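Local coordinates for protein PaxB (Photorhabdus luminescens, PDB 6EK4) that probably serves as one component of a two-component alpha-helical pore-forming toxin of the YaxAB type, acting together with a partner protein on target membranes, at residues K117-K120 with G121-S125; R73-P77 with Q78-L82; N318-D321 with G322-Q326. All coordinates share one frame; numbering follows the deposited sequence.

In the fold
The three contacts gather on the same side of the chain's centre in this elongated, almost wholly helical protein. Contact 1 is about two and a half turns of helix 101-141. Its centre lies about 14 Å from that of contact 2, the bend joining helices 42-73 and 80-90, and about 14 Å from that of contact 3, the end of helix 247-321 with its outgoing loop; the centres of contacts 2 and 3 are about 16 Å apart. A hydrogen bond, D118 OD2 to Y80 OH at 2.7 Å, joins contacts 1 and 2. V122 CG1 packs on L75 CD1 at 3.5 Å, and V119 CG1 meets I320 CG2 at 3.8 Å.

Contact 1. Residues K117-K120 with G121-S125; sequences KDVK and GVIRS
K117 opens the segment with its carbonyl O taking a weak hydrogen bond from G121 N at 3.3 Å, while its CB points away from the turn that follows; lysine suits this exposed helix surface. V122 N donates to D118 O at 3.1 Å. D118 CB points away from the following residues, and OD2 is hydrogen-bonded by Y80 OH and, more weakly, by Q78 NE2. V119 brings the apolar stripe. Its O accepts the N-H of I123 at 3.2 Å, and its CG1, anti to the backbone N (chi1 174°), lies 3.8 Å from I123 CD1. The two branched side chains meet at a slant, one turn apart, and V122 CG2 sits beside the same V119 carbonyl. Beta-branched residues suit this packed face: V119 and V122 both rest on L316 of helix 247-321 and on L75 of the loop after helix 42-73, V119 also touches I320, and I123 lies on Q317. K120 ends the segment: its O receives R124 N at 3.1 Å. The arginine chain bends at chi3 (-58°) and folds back over the preceding turn, where G121 CA stands 3.5 Å above one face of the guanidinium, offset toward the rim. R124 NH1 also comes within 3.8 Å of K120 CB. Chemically, this stretch is an amphipathic alpha helix: i to i+4 bonds, the first of them weak, join the two segments, valine and isoleucine face neighbouring helices, and lysine and arginine line the exposed surface. For D118, two uncharged donors on OD2 would probably favour the ionised carboxylate.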
loop_
_atom_site.group_PDB
_atom_site.type_symbol
_atom_site.label_atom_id
_atom_site.label_comp_id
_atom_site.label_asym_id
_atom_site.label_seq_id
_atom_site.Cartn_x
_atom_site.Cartn_y
_atom_site.Cartn_z
ATOM N N LYS A 117 -40.713 -20.173 19.351
ATOM C CA LYS A 117 -39.908 -19.549 20.404
ATOM C C LYS A 117 -38.406 -19.780 20.203
ATOM O O LYS A 117 -37.600 -18.883 20.456
ATOM C CB LYS A 117 -40.336 -20.068 21.779
ATOM C CG LYS A 117 -39.824 -19.243 22.951
ATOM C CD LYS A 117 -40.059 -19.946 24.279
ATOM C CE LYS A 117 -39.017 -21.027 24.536
ATOM N NZ LYS A 117 -39.281 -21.768 25.801
ATOM N N ASP A 118 -38.039 -20.979 19.757
ATOM C CA ASP A 118 -36.639 -21.299 19.456
ATOM C C ASP A 118 -36.155 -20.570 18.204
ATOM O O ASP A 118 -35.064 -20.000 18.200
ATOM C CB ASP A 118 -36.447 -22.812 19.276
ATOM C CG ASP A 118 -36.507 -23.579 20.590
ATOM O OD1 ASP A 118 -36.662 -22.952 21.660
ATOM O OD2 ASP A 118 -36.395 -24.822 20.548
ATOM N N VAL A 119 -36.969 -20.590 17.148
ATOM C CA VAL A 119 -36.618 -19.940 15.881
ATOM C C VAL A 119 -36.587 -18.412 16.028
ATOM O O VAL A 119 -35.791 -17.745 15.370
ATOM C CB VAL A 119 -37.570 -20.363 14.737
ATOM C CG1 VAL A 119 -37.298 -19.565 13.467
ATOM C CG2 VAL A 119 -37.425 -21.853 14.449
ATOM N N LYS A 120 -37.446 -17.862 16.884
ATOM C CA LYS A 120 -37.352 -16.443 17.251
ATOM C C LYS A 120 -35.980 -16.132 17.853
ATOM O O LYS A 120 -35.384 -15.095 17.555
ATOM C CB LYS A 120 -38.444 -16.050 18.255
ATOM C CG LYS A 120 -39.765 -15.619 17.637
ATOM C CD LYS A 120 -40.662 -14.973 18.686
ATOM C CE LYS A 120 -42.031 -14.609 18.132
ATOM N NZ LYS A 120 -42.948 -15.779 18.054
ATOM N N GLY A 121 -35.493 -17.041 18.697
ATOM C CA GLY A 121 -34.215 -16.879 19.386
ATOM C C GLY A 121 -33.002 -16.882 18.474
ATOM O O GLY A 121 -32.097 -16.064 18.647
ATOM N N VAL A 122 -32.974 -17.796 17.507
ATOM C CA VAL A 122 -31.845 -17.878 16.570
ATOM C C VAL A 122 -31.849 -16.689 15.602
ATOM O O VAL A 122 -30.793 -16.266 15.132
ATOM C CB VAL A 122 -31.813 -19.214 15.781
ATOM C CG1 VAL A 122 -31.956 -20.405 16.723
ATOM C CG2 VAL A 122 -32.887 -19.251 14.704
ATOM N N ILE A 123 -33.037 -16.161 15.311
ATOM C CA ILE A 123 -33.174 -14.958 14.488
ATOM C C ILE A 123 -32.575 -13.749 15.209
ATOM O O ILE A 123 -31.912 -12.918 14.586
ATOM C CB ILE A 123 -34.651 -14.696 14.103
ATOM C CG1 ILE A 123 -35.115 -15.738 13.079
ATOM C CG2 ILE A 123 -34.836 -13.299 13.523
ATOM C CD1 ILE A 123 -36.619 -15.862 12.956
ATOM N N ARG A 124 -32.801 -13.658 16.518
ATOM C CA ARG A 124 -32.197 -12.594 17.327
ATOM C C ARG A 124 -30.673 -12.719 17.380
ATOM O O ARG A 124 -29.971 -11.708 17.416
ATOM C CB ARG A 124 -32.774 -12.579 18.746
ATOM C CG ARG A 124 -34.178 -12.001 18.833
ATOM C CD ARG A 124 -34.543 -11.639 20.263
ATOM N NE ARG A 124 -34.455 -12.790 21.162
ATOM C CZ ARG A 124 -35.378 -13.746 21.282
ATOM N NH1 ARG A 124 -36.491 -13.722 20.554
ATOM N NH2 ARG A 124 -35.181 -14.744 22.138
ATOM N N SER A 125 -30.171 -13.952 17.383
ATOM C CA SER A 125 -28.728 -14.197 17.333
ATOM C C SER A 125 -28.132 -13.787 15.986
ATOM O O SER A 125 -27.051 -13.202 15.939
ATOM C CB SER A 125 -28.409 -15.668 17.614
ATOM O OG SER A 125 -28.628 -15.979 18.977
#

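Contact 2. Residues R73-P77 with Q78-L82; sequences RQLPP and QDYFL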
loop_
_atom_site.group_PDB
_atom_site.type_symbol
_atom_site.label_atom_id
_atom_site.label_comp_id
_atom_site.label_asym_id
_atom_site.label_seq_id
_atom_site.Cartn_x
_atom_site.Cartn_y
_atom_site.Cartn_z
ATOM N N ARG A 73 -27.291 -25.320 15.862
ATOM C CA ARG A 73 -27.172 -26.745 16.200
ATOM C C ARG A 73 -28.071 -27.181 17.364
ATOM O O ARG A 73 -28.269 -28.378 17.569
ATOM C CB ARG A 73 -25.716 -27.105 16.513
ATOM C CG ARG A 73 -24.819 -27.169 15.282
ATOM C CD ARG A 73 -23.368 -27.523 15.598
ATOM N NE ARG A 73 -22.806 -26.808 16.750
ATOM C CZ ARG A 73 -21.510 -26.528 16.925
ATOM N NH1 ARG A 73 -21.127 -25.876 18.018
ATOM N NH2 ARG A 73 -20.591 -26.885 16.029
ATOM N N GLN A 74 -28.606 -26.224 18.120
ATOM C CA GLN A 74 -29.502 -26.536 19.238
ATOM C C GLN A 74 -30.915 -26.933 18.792
ATOM O O GLN A 74 -31.635 -27.593 19.543
ATOM C CB GLN A 74 -29.581 -25.358 20.214
ATOM C CG GLN A 74 -28.286 -25.105 20.970
ATOM C CD GLN A 74 -28.461 -24.185 22.165
ATOM O OE1 GLN A 74 -27.795 -23.155 22.271
ATOM N NE2 GLN A 74 -29.359 -24.555 23.074
ATOM N N LEU A 75 -31.307 -26.539 17.581
ATOM C CA LEU A 75 -32.667 -26.795 17.084
ATOM C C LEU A 75 -32.926 -28.248 16.635
ATOM O O LEU A 75 -33.874 -28.868 17.116
ATOM C CB LEU A 75 -33.045 -25.801 15.972
ATOM C CG LEU A 75 -33.700 -24.500 16.446
ATOM C CD1 LEU A 75 -32.804 -23.753 17.423
ATOM C CD2 LEU A 75 -34.052 -23.619 15.258
ATOM N N PRO A 76 -32.093 -28.793 15.722
ATOM C CA PRO A 76 -32.316 -30.161 15.214
ATOM C C PRO A 76 -32.558 -31.265 16.262
ATOM O O PRO A 76 -33.453 -32.089 16.065
ATOM C CB PRO A 76 -31.044 -30.453 14.410
ATOM C CG PRO A 76 -30.560 -29.119 13.973
ATOM C CD PRO A 76 -30.958 -28.140 15.042
ATOM N N PRO A 77 -31.781 -31.290 17.367
ATOM C CA PRO A 77 -32.001 -32.363 18.350
ATOM C C PRO A 77 -33.284 -32.257 19.192
ATOM O O PRO A 77 -33.525 -33.125 20.035
ATOM C CB PRO A 77 -30.764 -32.271 19.254
ATOM C CG PRO A 77 -30.303 -30.865 19.124
ATOM C CD PRO A 77 -30.589 -30.488 17.702
ATOM N N GLN A 78 -34.094 -31.220 18.973
ATOM C CA GLN A 78 -35.361 -31.064 19.694
ATOM C C GLN A 78 -36.361 -32.149 19.284
ATOM O O GLN A 78 -36.319 -32.656 18.161
ATOM C CB GLN A 78 -35.964 -29.675 19.449
ATOM C CG GLN A 78 -35.123 -28.506 19.954
ATOM C CD GLN A 78 -35.277 -28.249 21.443
ATOM O OE1 GLN A 78 -35.422 -29.177 22.239
ATOM N NE2 GLN A 78 -35.238 -26.978 21.827
ATOM N N ASP A 79 -37.258 -32.495 20.206
ATOM C CA ASP A 79 -38.215 -33.585 19.995
ATOM C C ASP A 79 -39.298 -33.262 18.964
ATOM O O ASP A 79 -39.763 -34.157 18.253
ATOM C CB ASP A 79 -38.883 -33.982 21.320
ATOM C CG ASP A 79 -37.960 -34.774 22.237
ATOM O OD1 ASP A 79 -36.746 -34.864 21.951
ATOM O OD2 ASP A 79 -38.456 -35.311 23.249
ATOM N N TYR A 80 -39.701 -31.996 18.883
ATOM C CA TYR A 80 -40.839 -31.610 18.038
ATOM C C TYR A 80 -40.622 -31.802 16.531
ATOM O O TYR A 80 -41.592 -31.963 15.795
ATOM C CB TYR A 80 -41.314 -30.175 18.336
ATOM C CG TYR A 80 -40.237 -29.107 18.335
ATOM C CD1 TYR A 80 -39.672 -28.656 17.144
ATOM C CD2 TYR A 80 -39.803 -28.529 19.526
ATOM C CE1 TYR A 80 -38.697 -27.673 17.142
ATOM C CE2 TYR A 80 -38.828 -27.546 19.533
ATOM C CZ TYR A 80 -38.277 -27.121 18.339
ATOM O OH TYR A 80 -37.306 -26.145 18.341
ATOM N N PHE A 81 -39.371 -31.802 16.076
ATOM C CA PHE A 81 -39.079 -32.014 14.651
ATOM C C PHE A 81 -39.568 -33.372 14.143
ATOM O O PHE A 81 -40.148 -33.459 13.058
ATOM C CB PHE A 81 -37.580 -31.864 14.365
ATOM C CG PHE A 81 -37.153 -30.447 14.111
ATOM C CD1 PHE A 81 -37.426 -29.839 12.893
ATOM C CD2 PHE A 81 -36.482 -29.718 15.084
ATOM C CE1 PHE A 81 -37.037 -28.534 12.648
ATOM C CE2 PHE A 81 -36.091 -28.411 14.844
ATOM C CZ PHE A 81 -36.369 -27.819 13.626
ATOM N N LEU A 82 -39.340 -34.420 14.929
ATOM C CA LEU A 82 -39.723 -35.779 14.540
ATOM C C LEU A 82 -41.190 -36.052 14.873
ATOM O O LEU A 82 -41.922 -36.608 14.052
ATOM C CB LEU A 82 -38.821 -36.812 15.230
ATOM C CG LEU A 82 -38.478 -38.080 14.437
ATOM C CD1 LEU A 82 -37.631 -39.015 15.288
ATOM C CD2 LEU A 82 -39.720 -38.802 13.932
#
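Q78 meets the L75 carbonyl because its chi1 of -63° sets CG beside its own backbone N, 3.1 Å from L75 O; a bend at chi2 then steers the amide toward helix 101-141. Y80 takes the first torsion that sets its ring between its own backbone N and carbonyl carbon (chi1 51°), and one face of that ring lies under Q78 CB, which stands 3.5 Å from the ring plane, offset toward the rim. From the other aromatic, F81, CE2 comes to L75 O at 3.2 Å; the oxygen lies at the ring edge, near its plane, where the aromatic hydrogens carry a slight positive charge. The same ring carbon, F81 CE2, packs on L75 CB at 4.2 Å. All this is built round a type I beta turn from L75 to Q78, the connection between helix 42-73 and helix 80-90. Q78 N closes it with a bond of 3.0 Å to L75 O, fairly straight at the hydrogen (161°). P76 and P77 fill the two central positions: their rings hold phi at the negative values the turn needs, and, having no N-H, they cannot carry on the helical bonding of the preceding helix. Leucine suits the buried start of the bend, where the side chain of L75 also packs on I333 of helix 326-348. F81 extends this apolar patch onto T330 and I333, whereas the buried ring of Y80 lies against H111 and L115 of helix 101-141.

Contact 3. Residues N318-D321 with G322-Q326; sequences NTID and GKIDQ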
loop_
_atom_site.group_PDB
_atom_site.type_symbol
_atom_site.label_atom_id
_atom_site.label_comp_id
_atom_site.label_asym_id
_atom_site.label_seq_id
_atom_site.Cartn_x
_atom_site.Cartn_y
_atom_site.Cartn_z
ATOM N N ASN A 318 -39.750 -16.119 7.540
ATOM C CA ASN A 318 -40.815 -16.492 6.606
ATOM C C ASN A 318 -41.327 -17.920 6.808
ATOM O O ASN A 318 -42.442 -18.246 6.395
ATOM C CB ASN A 318 -40.346 -16.307 5.158
ATOM C CG ASN A 318 -40.055 -14.854 4.814
ATOM O OD1 ASN A 318 -40.562 -13.936 5.460
ATOM N ND2 ASN A 318 -39.233 -14.641 3.792
ATOM N N THR A 319 -40.512 -18.764 7.437
ATOM C CA THR A 319 -40.913 -20.128 7.772
ATOM C C THR A 319 -41.934 -20.150 8.914
ATOM O O THR A 319 -42.815 -21.012 8.943
ATOM C CB THR A 319 -39.696 -20.990 8.167
ATOM O OG1 THR A 319 -38.675 -20.866 7.169
ATOM C CG2 THR A 319 -40.084 -22.458 8.308
ATOM N N ILE A 320 -41.815 -19.201 9.843
ATOM C CA ILE A 320 -42.694 -19.144 11.016
ATOM C C ILE A 320 -43.705 -17.987 10.991
ATOM O O ILE A 320 -44.404 -17.759 11.979
ATOM C CB ILE A 320 -41.881 -19.097 12.333
ATOM C CG1 ILE A 320 -41.118 -17.773 12.478
ATOM C CG2 ILE A 320 -40.921 -20.277 12.401
ATOM C CD1 ILE A 320 -40.569 -17.541 13.869
ATOM N N ASP A 321 -43.781 -17.260 9.876
ATOM C CA ASP A 321 -44.800 -16.216 9.713
ATOM C C ASP A 321 -46.167 -16.861 9.512
ATOM O O ASP A 321 -47.102 -16.596 10.268
ATOM C CB ASP A 321 -44.480 -15.298 8.523
ATOM C CG ASP A 321 -43.418 -14.252 8.845
ATOM O OD1 ASP A 321 -43.212 -13.931 10.036
ATOM O OD2 ASP A 321 -42.790 -13.739 7.892
ATOM N N GLY A 322 -46.268 -17.710 8.492
ATOM C CA GLY A 322 -47.508 -18.416 8.181
ATOM C C GLY A 322 -47.558 -19.789 8.823
ATOM O O GLY A 322 -47.239 -19.943 10.004
ATOM N N LYS A 323 -47.958 -20.790 8.040
ATOM C CA LYS A 323 -48.077 -22.163 8.530
ATOM C C LYS A 323 -46.692 -22.793 8.657
ATOM O O LYS A 323 -45.825 -22.573 7.810
ATOM C CB LYS A 323 -48.955 -22.997 7.589
ATOM C CG LYS A 323 -49.802 -24.043 8.296
ATOM C CD LYS A 323 -51.009 -23.405 8.969
ATOM C CE LYS A 323 -51.764 -24.401 9.832
ATOM N NZ LYS A 323 -52.861 -23.744 10.595
ATOM N N ILE A 324 -46.494 -23.582 9.710
ATOM C CA ILE A 324 -45.180 -24.147 10.015
ATOM C C ILE A 324 -44.945 -25.415 9.195
ATOM O O ILE A 324 -45.607 -26.430 9.413
ATOM C CB ILE A 324 -45.027 -24.486 11.520
ATOM C CG1 ILE A 324 -45.485 -23.317 12.407
ATOM C CG2 ILE A 324 -43.586 -24.869 11.840
ATOM C CD1 ILE A 324 -44.814 -21.993 12.109
ATOM N N ASP A 325 -44.007 -25.347 8.252
ATOM C CA ASP A 325 -43.602 -26.520 7.479
ATOM C C ASP A 325 -42.372 -27.145 8.139
ATOM O O ASP A 325 -41.247 -27.011 7.655
ATOM C CB ASP A 325 -43.334 -26.146 6.015
ATOM C CG ASP A 325 -43.370 -27.352 5.085
ATOM O OD1 ASP A 325 -42.769 -28.396 5.420
ATOM O OD2 ASP A 325 -43.998 -27.254 4.008
ATOM N N GLN A 326 -42.619 -27.807 9.268
ATOM C CA GLN A 326 -41.608 -28.547 10.042
ATOM C C GLN A 326 -40.388 -29.043 9.256
ATOM O O GLN A 326 -39.249 -28.763 9.632
ATOM C CB GLN A 326 -42.266 -29.743 10.750
ATOM C CG GLN A 326 -43.369 -30.425 9.943
ATOM C CD GLN A 326 -43.692 -31.829 10.418
ATOM O OE1 GLN A 326 -43.041 -32.366 11.314
ATOM N NE2 GLN A 326 -44.704 -32.434 9.808
#
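I320 and I324 supply the apolar part of this contact. The isoleucine chain of I324 is bent at chi2 (-54°), which turns CD1 toward the helix end, where it rests 3.7 Å from I320 CA and 4.1 Å from I320 CB. The same methyl, I324 CD1, approaches T319 O at 3.9 Å. I324 also packs on I112 and L115 of helix 101-141, a setting that favours a bulky branched hydrocarbon. No hydrogen bond joins the two segments. N318 O and G322 N are 4.4 Å apart, too far for the helical bond to continue, and T319 O and K323 O, both acceptors, lie 3.6 Å apart and cannot pair. The side-chain groups look back along the helix: T319 OG1 bonds Q315 O, and D321 OD1 takes Q317 NE2. At the exit, G322 has a backbone (phi -94°, psi -134°) more easily adopted by glycine than by other residues. Aspartate then suits the next start, since D325 OD1 weakly caps D328 N. Taken together, this is a helix-loop-helix connection, in which helix 247-321 frays into a short loop and helix 326-348 begins behind an aspartate N-cap.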